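Local coordinates for protein putative oxidoreductase with NAD(P)-binding Rossmann-fold domain (Clostridium difficile, PDB 3UUW) that probably acts as an NAD(P)-dependent oxidoreductase or dehydrogenase, with a nucleotide-binding Rossmann domain and a second, sheet-based domain, at residues K232-Q236 against E245-G249; Y132-K136 against T174-L178; T222-Q226 against V238-N242; F124-P130 against Q266-I272. All blocks are in the same frame, centred on the assembly; numbering follows the deposited sequence.

Contact 1 (K232-Q236 against E245-G249); sequences KGKIQ and EIEEG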
loop_
_atom_site.group_PDB
_atom_site.type_symbol
_atom_site.label_atom_id
_atom_site.label_comp_id
_atom_site.label_asym_id
_atom_site.label_seq_id
_atom_site.Cartn_x
_atom_site.Cartn_y
_atom_site.Cartn_z
ATOM N N LYS A 232 -7.333 -12.740 18.451
ATOM C CA LYS A 232 -6.166 -12.784 19.308
ATOM C C LYS A 232 -4.886 -12.799 18.474
ATOM O O LYS A 232 -4.652 -13.725 17.688
ATOM C CB LYS A 232 -6.215 -14.007 20.215
ATOM C CG LYS A 232 -4.987 -14.122 21.099
ATOM C CD LYS A 232 -5.038 -15.366 21.957
ATOM C CE LYS A 232 -5.656 -15.087 23.291
ATOM N NZ LYS A 232 -4.687 -14.353 24.151
ATOM N N GLY A 233 -4.083 -11.760 18.631
ATOM C CA GLY A 233 -2.796 -11.642 17.950
ATOM C C GLY A 233 -2.831 -11.377 16.467
ATOM O O GLY A 233 -1.813 -11.458 15.805
ATOM N N LYS A 234 -3.975 -10.986 15.925
ATOM C CA LYS A 234 -4.098 -10.914 14.488
ATOM C C LYS A 234 -5.185 -9.968 14.004
ATOM O O LYS A 234 -6.232 -9.820 14.643
ATOM C CB LYS A 234 -4.428 -12.329 13.978
ATOM C CG LYS A 234 -4.292 -12.534 12.525
ATOM C CD LYS A 234 -4.803 -13.920 12.083
ATOM C CE LYS A 234 -4.224 -15.064 12.845
ATOM N NZ LYS A 234 -4.737 -16.334 12.223
ATOM N N ILE A 235 -4.923 -9.306 12.884
ATOM C CA ILE A 235 -5.979 -8.610 12.143
ATOM C C ILE A 235 -5.957 -9.243 10.755
ATOM O O ILE A 235 -4.880 -9.442 10.176
ATOM C CB ILE A 235 -5.771 -7.113 11.982
ATOM C CG1 ILE A 235 -5.623 -6.419 13.348
ATOM C CG2 ILE A 235 -6.943 -6.527 11.227
ATOM C CD1 ILE A 235 -5.315 -4.919 13.274
ATOM N N GLN A 236 -7.126 -9.614 10.246
ATOM C CA GLN A 236 -7.234 -10.086 8.868
ATOM C C GLN A 236 -8.195 -9.158 8.125
ATOM O O GLN A 236 -9.238 -8.789 8.655
ATOM C CB GLN A 236 -7.794 -11.496 8.775
ATOM C CG GLN A 236 -7.007 -12.607 9.482
ATOM C CD GLN A 236 -7.894 -13.815 9.851
ATOM O OE1 GLN A 236 -8.680 -13.753 10.785
ATOM N NE2 GLN A 236 -7.730 -14.896 9.139
ATOM N N GLU A 245 -5.084 -9.145 3.537
ATOM C CA GLU A 245 -4.056 -8.564 4.398
ATOM C C GLU A 245 -4.091 -9.224 5.757
ATOM O O GLU A 245 -5.172 -9.467 6.299
ATOM C CB GLU A 245 -4.282 -7.071 4.604
ATOM C CG GLU A 245 -4.266 -6.248 3.344
ATOM C CD GLU A 245 -4.461 -4.764 3.592
ATOM O OE1 GLU A 245 -4.834 -4.371 4.718
ATOM O OE2 GLU A 245 -4.242 -3.987 2.645
ATOM N N ILE A 246 -2.917 -9.484 6.321
ATOM C CA ILE A 246 -2.811 -10.032 7.650
ATOM C C ILE A 246 -1.802 -9.218 8.438
ATOM O O ILE A 246 -0.671 -9.031 7.991
ATOM C CB ILE A 246 -2.361 -11.492 7.655
ATOM C CG1 ILE A 246 -3.296 -12.355 6.827
ATOM C CG2 ILE A 246 -2.296 -12.043 9.097
ATOM C CD1 ILE A 246 -2.830 -13.790 6.645
ATOM N N GLU A 247 -2.226 -8.726 9.598
ATOM C CA GLU A 247 -1.326 -8.022 10.508
ATOM C C GLU A 247 -1.079 -8.959 11.665
ATOM O O GLU A 247 -2.003 -9.352 12.380
ATOM C CB GLU A 247 -1.869 -6.658 10.922
ATOM C CG GLU A 247 -2.286 -5.832 9.714
ATOM C CD GLU A 247 -2.022 -4.340 9.817
ATOM O OE1 GLU A 247 -0.934 -3.950 10.300
ATOM O OE2 GLU A 247 -2.884 -3.557 9.344
ATOM N N GLU A 248 0.176 -9.315 11.847
ATOM C CA GLU A 248 0.562 -10.276 12.863
ATOM C C GLU A 248 2.024 -10.064 13.168
ATOM O O GLU A 248 2.804 -9.806 12.271
ATOM C CB GLU A 248 0.317 -11.659 12.290
ATOM C CG GLU A 248 0.472 -12.810 13.188
ATOM C CD GLU A 248 -0.059 -14.101 12.509
ATOM O OE1 GLU A 248 0.088 -14.247 11.279
ATOM O OE2 GLU A 248 -0.592 -14.967 13.221
ATOM N N GLY A 249 2.393 -10.149 14.434
ATOM C CA GLY A 249 3.794 -9.950 14.844
ATOM C C GLY A 249 4.428 -8.619 14.478
ATOM O O GLY A 249 5.655 -8.534 14.292
HETATM O O HOH W 1 0.754 -11.274 16.584
#

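Contact 2 (Y132-K136 against T174-L178); sequences YKEIK and TALWL. With GOL (glycerol), chain I.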
loop_
_atom_site.group_PDB
_atom_site.type_symbol
_atom_site.label_atom_id
_atom_site.label_comp_id
_atom_site.label_asym_id
_atom_site.label_seq_id
_atom_site.Cartn_x
_atom_site.Cartn_y
_atom_site.Cartn_z
ATOM N N TYR A 132 -12.619 -14.729 1.599
ATOM C CA TYR A 132 -13.481 -14.661 2.779
ATOM C C TYR A 132 -13.476 -16.002 3.514
ATOM O O TYR A 132 -13.455 -16.048 4.751
ATOM C CB TYR A 132 -14.914 -14.312 2.424
ATOM C CG TYR A 132 -15.204 -12.846 2.071
ATOM C CD1 TYR A 132 -14.228 -11.868 2.109
ATOM C CD2 TYR A 132 -16.507 -12.440 1.796
ATOM C CE1 TYR A 132 -14.527 -10.533 1.839
ATOM C CE2 TYR A 132 -16.807 -11.113 1.514
ATOM C CZ TYR A 132 -15.814 -10.162 1.541
ATOM O OH TYR A 132 -16.130 -8.847 1.279
ATOM N N LYS A 133 -13.533 -17.091 2.756
ATOM C CA LYS A 133 -13.451 -18.406 3.369
ATOM C C LYS A 133 -12.116 -18.578 4.103
ATOM O O LYS A 133 -12.066 -19.191 5.190
ATOM C CB LYS A 133 -13.671 -19.524 2.351
ATOM C CG LYS A 133 -15.117 -19.617 1.895
ATOM C CD LYS A 133 -15.408 -20.742 0.875
ATOM C CE LYS A 133 -14.885 -22.112 1.293
ATOM N NZ LYS A 133 -15.562 -22.616 2.519
ATOM N N GLU A 134 -11.038 -18.113 3.494
ATOM C CA GLU A 134 -9.719 -18.245 4.114
ATOM C C GLU A 134 -9.657 -17.525 5.452
ATOM O O GLU A 134 -9.238 -18.117 6.446
ATOM C CB GLU A 134 -8.623 -17.763 3.188
ATOM C CG GLU A 134 -7.234 -18.010 3.741
ATOM C CD GLU A 134 -6.138 -17.884 2.703
ATOM O OE1 GLU A 134 -6.432 -17.543 1.540
ATOM O OE2 GLU A 134 -4.967 -18.127 3.070
ATOM N N ILE A 135 -10.109 -16.278 5.517
ATOM C CA ILE A 135 -9.995 -15.543 6.774
ATOM C C ILE A 135 -10.937 -16.119 7.809
ATOM O O ILE A 135 -10.591 -16.177 8.973
ATOM C CB ILE A 135 -10.135 -13.983 6.625
ATOM C CG1 ILE A 135 -11.513 -13.563 6.111
ATOM C CG2 ILE A 135 -9.028 -13.449 5.705
ATOM C CD1 ILE A 135 -11.769 -12.014 6.213
ATOM N N LYS A 136 -12.100 -16.619 7.374
ATOM C CA LYS A 136 -13.035 -17.236 8.303
ATOM C C LYS A 136 -12.407 -18.488 8.898
ATOM O O LYS A 136 -12.480 -18.723 10.106
ATOM C CB LYS A 136 -14.325 -17.622 7.597
ATOM C CG LYS A 136 -15.395 -18.245 8.494
ATOM C CD LYS A 136 -16.613 -18.645 7.648
ATOM C CE LYS A 136 -17.736 -19.247 8.470
ATOM N NZ LYS A 136 -17.385 -20.632 8.902
ATOM N N THR A 174 -23.247 -11.824 5.040
ATOM C CA THR A 174 -21.841 -12.151 5.313
ATOM C C THR A 174 -21.574 -12.087 6.825
ATOM O O THR A 174 -20.889 -12.949 7.390
ATOM C CB THR A 174 -20.911 -11.249 4.525
ATOM O OG1 THR A 174 -21.211 -11.355 3.130
ATOM C CG2 THR A 174 -19.450 -11.617 4.790
ATOM N N ALA A 175 -22.145 -11.078 7.481
ATOM C CA ALA A 175 -22.038 -10.925 8.924
ATOM C C ALA A 175 -22.560 -12.162 9.666
ATOM O O ALA A 175 -21.894 -12.669 10.563
ATOM C CB ALA A 175 -22.781 -9.670 9.387
ATOM N N LEU A 176 -23.750 -12.625 9.297
ATOM C CA LEU A 176 -24.380 -13.722 9.989
ATOM C C LEU A 176 -23.603 -15.023 9.732
ATOM O O LEU A 176 -23.484 -15.864 10.627
ATOM C CB LEU A 176 -25.858 -13.844 9.597
ATOM C CG LEU A 176 -26.771 -12.656 9.976
ATOM C CD1 LEU A 176 -28.175 -12.941 9.522
ATOM C CD2 LEU A 176 -26.735 -12.374 11.461
ATOM N N TRP A 177 -23.057 -15.167 8.520
ATOM C CA TRP A 177 -22.259 -16.341 8.154
ATOM C C TRP A 177 -20.961 -16.376 8.943
ATOM O O TRP A 177 -20.528 -17.441 9.387
ATOM C CB TRP A 177 -22.020 -16.328 6.640
ATOM C CG TRP A 177 -21.032 -17.289 6.107
ATOM C CD1 TRP A 177 -21.161 -18.646 5.986
ATOM C CD2 TRP A 177 -19.793 -16.950 5.507
ATOM N NE1 TRP A 177 -20.054 -19.171 5.374
ATOM C CE2 TRP A 177 -19.200 -18.149 5.063
ATOM C CE3 TRP A 177 -19.132 -15.746 5.294
ATOM C CZ2 TRP A 177 -17.961 -18.176 4.436
ATOM C CZ3 TRP A 177 -17.895 -15.774 4.679
ATOM C CH2 TRP A 177 -17.330 -16.992 4.257
ATOM N N LEU A 178 -20.361 -15.203 9.151
ATOM C CA LEU A 178 -19.150 -15.091 9.978
ATOM C C LEU A 178 -19.435 -15.217 11.470
ATOM O O LEU A 178 -18.601 -15.752 12.217
ATOM C CB LEU A 178 -18.435 -13.766 9.721
ATOM C CG LEU A 178 -17.729 -13.630 8.387
ATOM C CD1 LEU A 178 -17.290 -12.161 8.175
ATOM C CD2 LEU A 178 -16.530 -14.607 8.258
HETATM C C1 GOL I . -19.622 -23.207 3.907
HETATM O O1 GOL I . -20.013 -22.295 4.918
HETATM C C2 GOL I . -18.985 -22.413 2.781
HETATM O O2 GOL I . -19.665 -21.197 2.689
HETATM C C3 GOL I . -19.049 -23.121 1.433
HETATM O O3 GOL I . -17.810 -23.695 1.105
#

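Contact 3 (T222-Q226 against V238-N242); sequences TKLEQ and VKNLN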
loop_
_atom_site.group_PDB
_atom_site.type_symbol
_atom_site.label_atom_id
_atom_site.label_comp_id
_atom_site.label_asym_id
_atom_site.label_seq_id
_atom_site.Cartn_x
_atom_site.Cartn_y
_atom_site.Cartn_z
ATOM N N THR A 222 -15.530 6.218 -3.188
ATOM C CA THR A 222 -15.082 5.118 -4.006
ATOM C C THR A 222 -16.002 3.934 -3.796
ATOM O O THR A 222 -16.812 3.898 -2.847
ATOM C CB THR A 222 -13.622 4.729 -3.630
ATOM O OG1 THR A 222 -12.989 4.028 -4.709
ATOM C CG2 THR A 222 -13.565 3.936 -2.345
ATOM N N LYS A 223 -15.897 2.966 -4.694
ATOM C CA LYS A 223 -16.570 1.699 -4.514
ATOM C C LYS A 223 -15.581 0.795 -3.792
ATOM O O LYS A 223 -14.514 0.480 -4.332
ATOM C CB LYS A 223 -16.956 1.130 -5.870
ATOM C CG LYS A 223 -17.666 -0.199 -5.788
ATOM C CD LYS A 223 -18.088 -0.651 -7.191
ATOM C CE LYS A 223 -18.443 -2.129 -7.218
ATOM N NZ LYS A 223 -19.581 -2.434 -6.309
ATOM N N LEU A 224 -15.937 0.433 -2.562
ATOM C CA LEU A 224 -15.105 -0.376 -1.665
ATOM C C LEU A 224 -15.951 -1.475 -1.023
ATOM O O LEU A 224 -17.146 -1.310 -0.831
ATOM C CB LEU A 224 -14.550 0.550 -0.555
ATOM C CG LEU A 224 -13.803 0.009 0.665
ATOM C CD1 LEU A 224 -12.601 -0.851 0.251
ATOM C CD2 LEU A 224 -13.358 1.176 1.561
ATOM N N GLU A 225 -15.348 -2.623 -0.760
ATOM C CA GLU A 225 -15.945 -3.592 0.141
ATOM C C GLU A 225 -14.798 -4.052 1.000
ATOM O O GLU A 225 -13.685 -4.204 0.521
ATOM C CB GLU A 225 -16.602 -4.759 -0.593
ATOM C CG GLU A 225 -17.221 -5.797 0.342
ATOM C CD GLU A 225 -18.148 -6.764 -0.357
ATOM O OE1 GLU A 225 -18.712 -6.396 -1.412
ATOM O OE2 GLU A 225 -18.309 -7.894 0.162
ATOM N N GLN A 226 -15.055 -4.240 2.294
ATOM C CA GLN A 226 -14.031 -4.760 3.168
ATOM C C GLN A 226 -14.625 -5.552 4.310
ATOM O O GLN A 226 -15.625 -5.140 4.880
ATOM C CB GLN A 226 -13.204 -3.611 3.766
ATOM C CG GLN A 226 -12.077 -4.100 4.648
ATOM C CD GLN A 226 -11.247 -2.959 5.176
ATOM O OE1 GLN A 226 -10.413 -2.415 4.472
ATOM N NE2 GLN A 226 -11.478 -2.600 6.421
ATOM N N VAL A 238 -9.999 -8.491 4.071
ATOM C CA VAL A 238 -10.112 -8.790 2.650
ATOM C C VAL A 238 -10.759 -7.562 2.023
ATOM O O VAL A 238 -11.824 -7.137 2.460
ATOM C CB VAL A 238 -10.916 -10.058 2.338
ATOM C CG1 VAL A 238 -11.084 -10.221 0.829
ATOM C CG2 VAL A 238 -10.211 -11.261 2.884
ATOM N N LYS A 239 -10.091 -6.982 1.029
ATOM C CA LYS A 239 -10.551 -5.788 0.368
ATOM C C LYS A 239 -11.002 -6.109 -1.044
ATOM O O LYS A 239 -10.282 -6.768 -1.803
ATOM C CB LYS A 239 -9.425 -4.745 0.302
ATOM C CG LYS A 239 -8.967 -4.260 1.653
ATOM C CD LYS A 239 -7.834 -3.229 1.486
ATOM C CE LYS A 239 -7.397 -2.638 2.817
ATOM N NZ LYS A 239 -6.291 -1.670 2.599
ATOM N N ASN A 240 -12.187 -5.626 -1.381
ATOM C CA ASN A 240 -12.787 -5.811 -2.718
ATOM C C ASN A 240 -12.792 -7.270 -3.184
ATOM O O ASN A 240 -12.646 -7.568 -4.392
ATOM C CB ASN A 240 -12.082 -4.904 -3.736
ATOM C CG ASN A 240 -12.272 -3.431 -3.426
ATOM O OD1 ASN A 240 -13.275 -3.032 -2.840
ATOM N ND2 ASN A 240 -11.351 -2.613 -3.890
ATOM N N LEU A 241 -12.951 -8.165 -2.213
ATOM C CA LEU A 241 -13.000 -9.619 -2.411
ATOM C C LEU A 241 -11.743 -10.239 -2.986
ATOM O O LEU A 241 -11.728 -11.462 -3.247
ATOM C CB LEU A 241 -14.218 -10.024 -3.273
ATOM C CG LEU A 241 -15.587 -9.667 -2.722
ATOM C CD1 LEU A 241 -15.910 -8.244 -2.968
ATOM C CD2 LEU A 241 -16.691 -10.573 -3.347
ATOM N N ASN A 242 -10.669 -9.462 -3.168
ATOM C CA ASN A 242 -9.547 -9.992 -3.918
ATOM C C ASN A 242 -8.135 -9.657 -3.468
ATOM O O ASN A 242 -7.157 -10.026 -4.135
ATOM C CB ASN A 242 -9.736 -9.707 -5.412
ATOM C CG ASN A 242 -9.574 -8.246 -5.758
ATOM O OD1 ASN A 242 -9.216 -7.432 -4.912
ATOM N ND2 ASN A 242 -9.814 -7.904 -7.030
HETATM O O HOH W 2 -11.860 0.348 -3.987
HETATM O O HOH W 3 -13.865 -7.494 0.475
#

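Contact 4 (F124-P130 against Q266-I272); sequences FNRRFCP and QKGFEDI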
loop_
_atom_site.group_PDB
_atom_site.type_symbol
_atom_site.label_atom_id
_atom_site.label_comp_id
_atom_site.label_asym_id
_atom_site.label_seq_id
_atom_site.Cartn_x
_atom_site.Cartn_y
_atom_site.Cartn_z
ATOM N N PHE A 124 -25.878 -16.243 -2.465
ATOM C CA PHE A 124 -25.030 -15.442 -1.579
ATOM C C PHE A 124 -23.591 -15.798 -1.895
ATOM O O PHE A 124 -22.936 -16.557 -1.174
ATOM C CB PHE A 124 -25.398 -15.651 -0.098
ATOM C CG PHE A 124 -26.717 -15.040 0.282
ATOM C CD1 PHE A 124 -26.887 -13.657 0.257
ATOM C CD2 PHE A 124 -27.775 -15.826 0.693
ATOM C CE1 PHE A 124 -28.080 -13.106 0.583
ATOM C CE2 PHE A 124 -28.971 -15.258 1.027
ATOM C CZ PHE A 124 -29.117 -13.899 0.979
ATOM N N ASN A 125 -23.092 -15.238 -3.000
ATOM C CA ASN A 125 -21.758 -15.579 -3.488
ATOM C C ASN A 125 -20.622 -15.354 -2.493
ATOM O O ASN A 125 -19.616 -16.069 -2.522
ATOM C CB ASN A 125 -21.453 -14.866 -4.812
ATOM C CG ASN A 125 -21.566 -13.381 -4.687
ATOM O OD1 ASN A 125 -22.674 -12.859 -4.527
ATOM N ND2 ASN A 125 -20.424 -12.682 -4.697
ATOM N N ARG A 126 -20.779 -14.376 -1.602
ATOM C CA ARG A 126 -19.721 -14.055 -0.655
ATOM C C ARG A 126 -19.380 -15.231 0.272
ATOM O O ARG A 126 -18.243 -15.353 0.705
ATOM C CB ARG A 126 -20.060 -12.765 0.095
ATOM C CG ARG A 126 -19.943 -11.563 -0.768
ATOM C CD ARG A 126 -20.688 -10.389 -0.208
ATOM N NE ARG A 126 -20.451 -9.225 -1.038
ATOM C CZ ARG A 126 -20.960 -9.051 -2.247
ATOM N NH1 ARG A 126 -21.798 -9.937 -2.776
ATOM N NH2 ARG A 126 -20.640 -7.955 -2.937
ATOM N N ARG A 127 -20.346 -16.120 0.535
ATOM C CA ARG A 127 -20.078 -17.323 1.332
ATOM C C ARG A 127 -19.099 -18.285 0.641
ATOM O O ARG A 127 -18.568 -19.217 1.271
ATOM C CB ARG A 127 -21.368 -18.047 1.666
ATOM C CG ARG A 127 -22.385 -17.241 2.422
ATOM C CD ARG A 127 -23.388 -18.193 3.035
ATOM N NE ARG A 127 -24.593 -17.552 3.538
ATOM C CZ ARG A 127 -25.524 -18.179 4.256
ATOM N NH1 ARG A 127 -25.351 -19.437 4.645
ATOM N NH2 ARG A 127 -26.615 -17.529 4.639
ATOM N N PHE A 128 -18.874 -18.067 -0.659
ATOM C CA PHE A 128 -17.967 -18.874 -1.462
ATOM C C PHE A 128 -16.766 -18.085 -1.982
ATOM O O PHE A 128 -15.954 -18.604 -2.760
ATOM C CB PHE A 128 -18.728 -19.513 -2.637
ATOM C CG PHE A 128 -19.669 -20.590 -2.219
ATOM C CD1 PHE A 128 -20.898 -20.274 -1.678
ATOM C CD2 PHE A 128 -19.316 -21.920 -2.320
ATOM C CE1 PHE A 128 -21.760 -21.253 -1.273
ATOM C CE2 PHE A 128 -20.183 -22.906 -1.914
ATOM C CZ PHE A 128 -21.402 -22.566 -1.389
ATOM N N CYS A 129 -16.667 -16.818 -1.571
ATOM C CA CYS A 129 -15.533 -15.982 -1.930
ATOM C C CYS A 129 -14.284 -16.649 -1.329
ATOM O O CYS A 129 -14.186 -16.818 -0.131
ATOM C CB CYS A 129 -15.755 -14.561 -1.410
ATOM S SG CYS A 129 -14.293 -13.508 -1.469
ATOM N N PRO A 130 -13.320 -17.016 -2.165
ATOM C CA PRO A 130 -12.181 -17.768 -1.617
ATOM C C PRO A 130 -11.449 -17.049 -0.475
ATOM O O PRO A 130 -11.133 -17.690 0.520
ATOM C CB PRO A 130 -11.279 -17.955 -2.830
ATOM C CG PRO A 130 -12.259 -18.062 -3.960
ATOM C CD PRO A 130 -13.319 -17.048 -3.642
ATOM N N GLN A 266 -12.806 -15.094 -8.036
ATOM C CA GLN A 266 -12.498 -14.204 -6.912
ATOM C C GLN A 266 -13.715 -13.891 -6.073
ATOM O O GLN A 266 -13.627 -13.900 -4.861
ATOM C CB GLN A 266 -11.935 -12.863 -7.380
ATOM C CG GLN A 266 -10.611 -12.905 -8.102
ATOM C CD GLN A 266 -10.264 -11.545 -8.701
ATOM O OE1 GLN A 266 -10.825 -10.530 -8.318
ATOM N NE2 GLN A 266 -9.398 -11.544 -9.723
ATOM N N LYS A 267 -14.840 -13.589 -6.723
ATOM C CA LYS A 267 -16.018 -13.100 -6.006
ATOM C C LYS A 267 -16.878 -14.212 -5.441
ATOM O O LYS A 267 -17.780 -13.943 -4.648
ATOM C CB LYS A 267 -16.847 -12.220 -6.912
ATOM C CG LYS A 267 -16.120 -10.960 -7.401
ATOM C CD LYS A 267 -16.942 -10.293 -8.468
ATOM C CE LYS A 267 -16.213 -9.206 -9.245
ATOM N NZ LYS A 267 -15.615 -8.154 -8.353
ATOM N N GLY A 268 -16.593 -15.465 -5.798
ATOM C CA GLY A 268 -17.367 -16.589 -5.274
ATOM C C GLY A 268 -18.445 -17.121 -6.218
ATOM O O GLY A 268 -19.068 -18.138 -5.937
ATOM N N PHE A 269 -18.674 -16.440 -7.335
ATOM C CA PHE A 269 -19.705 -16.879 -8.281
ATOM C C PHE A 269 -19.362 -18.230 -8.904
ATOM O O PHE A 269 -20.246 -19.046 -9.149
ATOM C CB PHE A 269 -19.934 -15.847 -9.376
ATOM C CG PHE A 269 -20.600 -14.605 -8.894
ATOM C CD1 PHE A 269 -21.962 -14.620 -8.586
ATOM C CD2 PHE A 269 -19.889 -13.435 -8.697
ATOM C CE1 PHE A 269 -22.596 -13.490 -8.142
ATOM C CE2 PHE A 269 -20.507 -12.286 -8.236
ATOM C CZ PHE A 269 -21.869 -12.300 -7.946
ATOM N N GLU A 270 -18.084 -18.456 -9.202
ATOM C CA GLU A 270 -17.681 -19.708 -9.792
ATOM C C GLU A 270 -17.927 -20.882 -8.846
ATOM O O GLU A 270 -18.552 -21.888 -9.223
ATOM C CB GLU A 270 -16.204 -19.636 -10.272
ATOM C CG GLU A 270 -15.720 -20.902 -10.893
ATOM C CD GLU A 270 -14.406 -20.750 -11.648
ATOM O OE1 GLU A 270 -13.690 -21.749 -11.771
ATOM O OE2 GLU A 270 -14.116 -19.654 -12.146
ATOM N N ASP A 271 -17.511 -20.743 -7.603
ATOM C CA ASP A 271 -17.640 -21.852 -6.679
ATOM C C ASP A 271 -19.090 -22.085 -6.250
ATOM O O ASP A 271 -19.505 -23.241 -6.105
ATOM C CB ASP A 271 -16.706 -21.681 -5.512
ATOM C CG ASP A 271 -15.240 -21.829 -5.936
ATOM O OD1 ASP A 271 -14.961 -22.646 -6.860
ATOM O OD2 ASP A 271 -14.390 -21.125 -5.376
ATOM N N ILE A 272 -19.861 -21.012 -6.099
ATOM C CA ILE A 272 -21.250 -21.191 -5.670
ATOM C C ILE A 272 -22.050 -21.888 -6.775
ATOM O O ILE A 272 -22.876 -22.759 -6.499
ATOM C CB ILE A 272 -21.939 -19.884 -5.212
ATOM C CG1 ILE A 272 -23.195 -20.228 -4.400
ATOM C CG2 ILE A 272 -22.268 -18.916 -6.400
ATOM C CD1 ILE A 272 -23.846 -19.015 -3.752
HETATM O O HOH W 4 -14.653 -20.872 -2.696
#

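Contact 1 (K232-Q236 against E245-G249)
Glu-245 meets Gln-236 through its backbone, the carbonyl O taking a CA-H...O contact from Gln-236 CA. Its carboxylate turns to other partners, forming salt bridges with Arg-237 and Lys-239. Ile-246 faces Gln-236 as a non-hydrogen-bonded antiparallel pair. Its CG2 branch lies alongside Lys-234 CG at 4.0 Å, the two side chains pointing the same way. At chi1 -57° this branch is turned away from the backbone N, which brings it to the lysine. Glu-247 and Ile-235 form the hydrogen-bonded pair. Glu-247 N donates to Ile-235 O at 2.8 Å. The return bond, from Ile-235 N to Glu-247 O, is 3.0 Å; both are nearly straight. Their CB atoms lie side by side on the other face of the sheet, and the Glu-247 carboxylate also binds Arg-237. On this face Ser-220 and Thr-222 of the second subunit pack against the pair. Glu-248 runs beside Lys-234, with its CG 3.7 Å from Gly-233 O. Glu-248 OE2 stays 4.5 Å from Lys-234 NZ, too far for a salt bridge; that ammonium bonds to Asn-138 O. At Gly-249 a water takes over, donating to Gly-233 O at 2.7 Å and accepting from Gly-249 N at 2.9 Å. The contact is part of the hairpin of strands 234-239 and 243-248. It lies between strands 224-231 and 251-256 of the mixed sheet.

Contact 2 (Y132-K136 against T174-L178)
The Trp-177 indole has Lys-136 CD on one face, 3.5 Å above the plane and displaced toward CZ2. Three groups meet its edge. Glycerol O1 lies in the ring plane and accepts a hydrogen bond from Trp-177 NE1 at 3.2 Å. Lys-133 CG and Tyr-132 CB come up near the plane, CB at 4.0 Å from Trp-177 CZ3. The Tyr-132 ring meets Thr-174 CG2 obliquely, and its hydroxyl bonds to Glu-225.

Lys-136 makes a CH-pi contact over the six-membered ring. Its chain is straight as far as CE, with CG opposite the backbone N (chi1 -178°), and this carries CD across the indole. The last bend leaves NZ above and to one side of the five-membered ring, 5.1 Å from its centroid, so any cation-pi attraction is weak at most. Lys-136 CE also touches Trp-177 O at 3.4 Å. Nearer the backbone, Lys-136 CB packs on Leu-178 CD2 at 3.8 Å, the two side chains running antiparallel past one another.

Lys-133 crosses the tryptophan at about a right angle and bends twice near its end. Its NZ then donates to glycerol O3 at 2.9 Å. The glycerol, probably from the crystallisation liquor, thus links Lys-133 and Trp-177 and is also hydrogen-bonded to Arg-127 O.

The axes of helical segments 132-136 and 174-178 come within 11.9 Å, crossing at -34°. Tyr-132, Ile-135 and Leu-178 rest on Val-227 of strand 224-231. This is a layer of helices laid on one face of a mixed sheet, an alpha/beta sandwich consistent with the C-terminal domain of GFO/IDH/MocA oxidoreductases.

Contact 3 (T222-Q226 against V238-N242)
Two hydrogen bonds join Glu-225 to Asn-240. Asn-240 N donates to Glu-225 O at 2.8 Å, almost perfectly straight at 178°. In return Glu-225 N donates to Asn-240 OD1 at 3.0 Å, nearly along the C=O axis. A side-chain amide therefore takes the place of a strand carbonyl just where the backbone leaves the sheet. With its CG opposite the carbonyl carbon (chi1 -64°), Asn-240 turns OD1 back to the neighbouring strand.

Water extends this pairing. One water donates to Lys-223 O and accepts from Asn-240 ND2 at 3.0 Å, so both ends of the amide are held and its rotation is fixed. A second water donates to Val-238 O, accepts from Leu-241 N at 2.9 Å, and reaches Glu-225 O only weakly.

CA-H...O contacts continue the strand pairing. Gln-226 CA approaches Val-238 O at 3.3 Å, and Lys-239 CA approaches Glu-225 O. Gln-226 and Lys-239 are a non-hydrogen-bonded antiparallel pair.

The side chains add packing. Those of Gln-226 and Lys-239 run side by side, with Gln-226 OE1 3.4 Å from Lys-239 CE. Leu-241 CD1 lies against the carboxylate of Glu-225, 3.7 Å from its OE1. The other oxygen, OE2, forms a salt bridge with Arg-126 besides its bond to Tyr-132.

Residues 239-242 form a type I' turn, closed by Asn-242 N to Lys-239 O. It links strand 234-239 to strand 243-248. Strand 224-231 continues the sheet to strand 142-150, and helix 130-138 covers Val-238 and Leu-241.

Contact 4 (F124-P130 against Q266-I272)
Phe-128 O takes a 2.6 Å hydrogen bond from a water and a CA-H...O contact from Gly-268 CA at 3.5 Å. The same water donates to Asp-271 OD2 at 2.7 Å. Gly-268, at the break between two helices, also brings its CA to Asn-125 O.

Asn-125 ND2 donates to Lys-267 O at 2.9 Å, the N-H pointing well at the oxygen (166°). The donor stands well above the carbonyl plane. The same amide stacks on Phe-269, the planes 13° apart, with Asn-125 CG 3.4 Å from Phe-269 CZ. At chi1 58° the amide is swung over this ring, and CB also lies over it as a CH-pi donor. Bond and stack together hold the amide flat against the Phe-269 ring.

Phe-128 packs on the helix start. Ile-272 CA and CB lie over one face of its ring, and Phe-128 CD1 touches Ile-272 CG1 at 3.6 Å. Pro-130 CD rests 3.4 Å from Gln-266 O.

Segment 124-130, with a 3-10 turn at 125-128, leads from strand 120-122 of the parallel sheet into helix 130-138. It fits against the junction of helices 263-267 and 269-281, while Phe-269 also reaches helix 16-26.

Contact 4 spans the longest stretch of chain of the four, 135 residues between its segments, and the other three lie inside that span. Contact 2 comes first within it; contacts 1 and 3 follow, their segments alternating. Contacts 1 and 3 share strand 234-239 of the mixed sheet, with centres about 18 Å apart, and both touch the second subunit. Contact 2 joins helices lying on that sheet. Its centre is about 14 Å from that of contact 3 and about 11 Å from that of contact 4. Contacts 2, 3 and 4 meet at the Glu-225 carboxylate. Contact 4 thus ties the exit of the Rossmann sheet to the helix and sheet layers of the second domain.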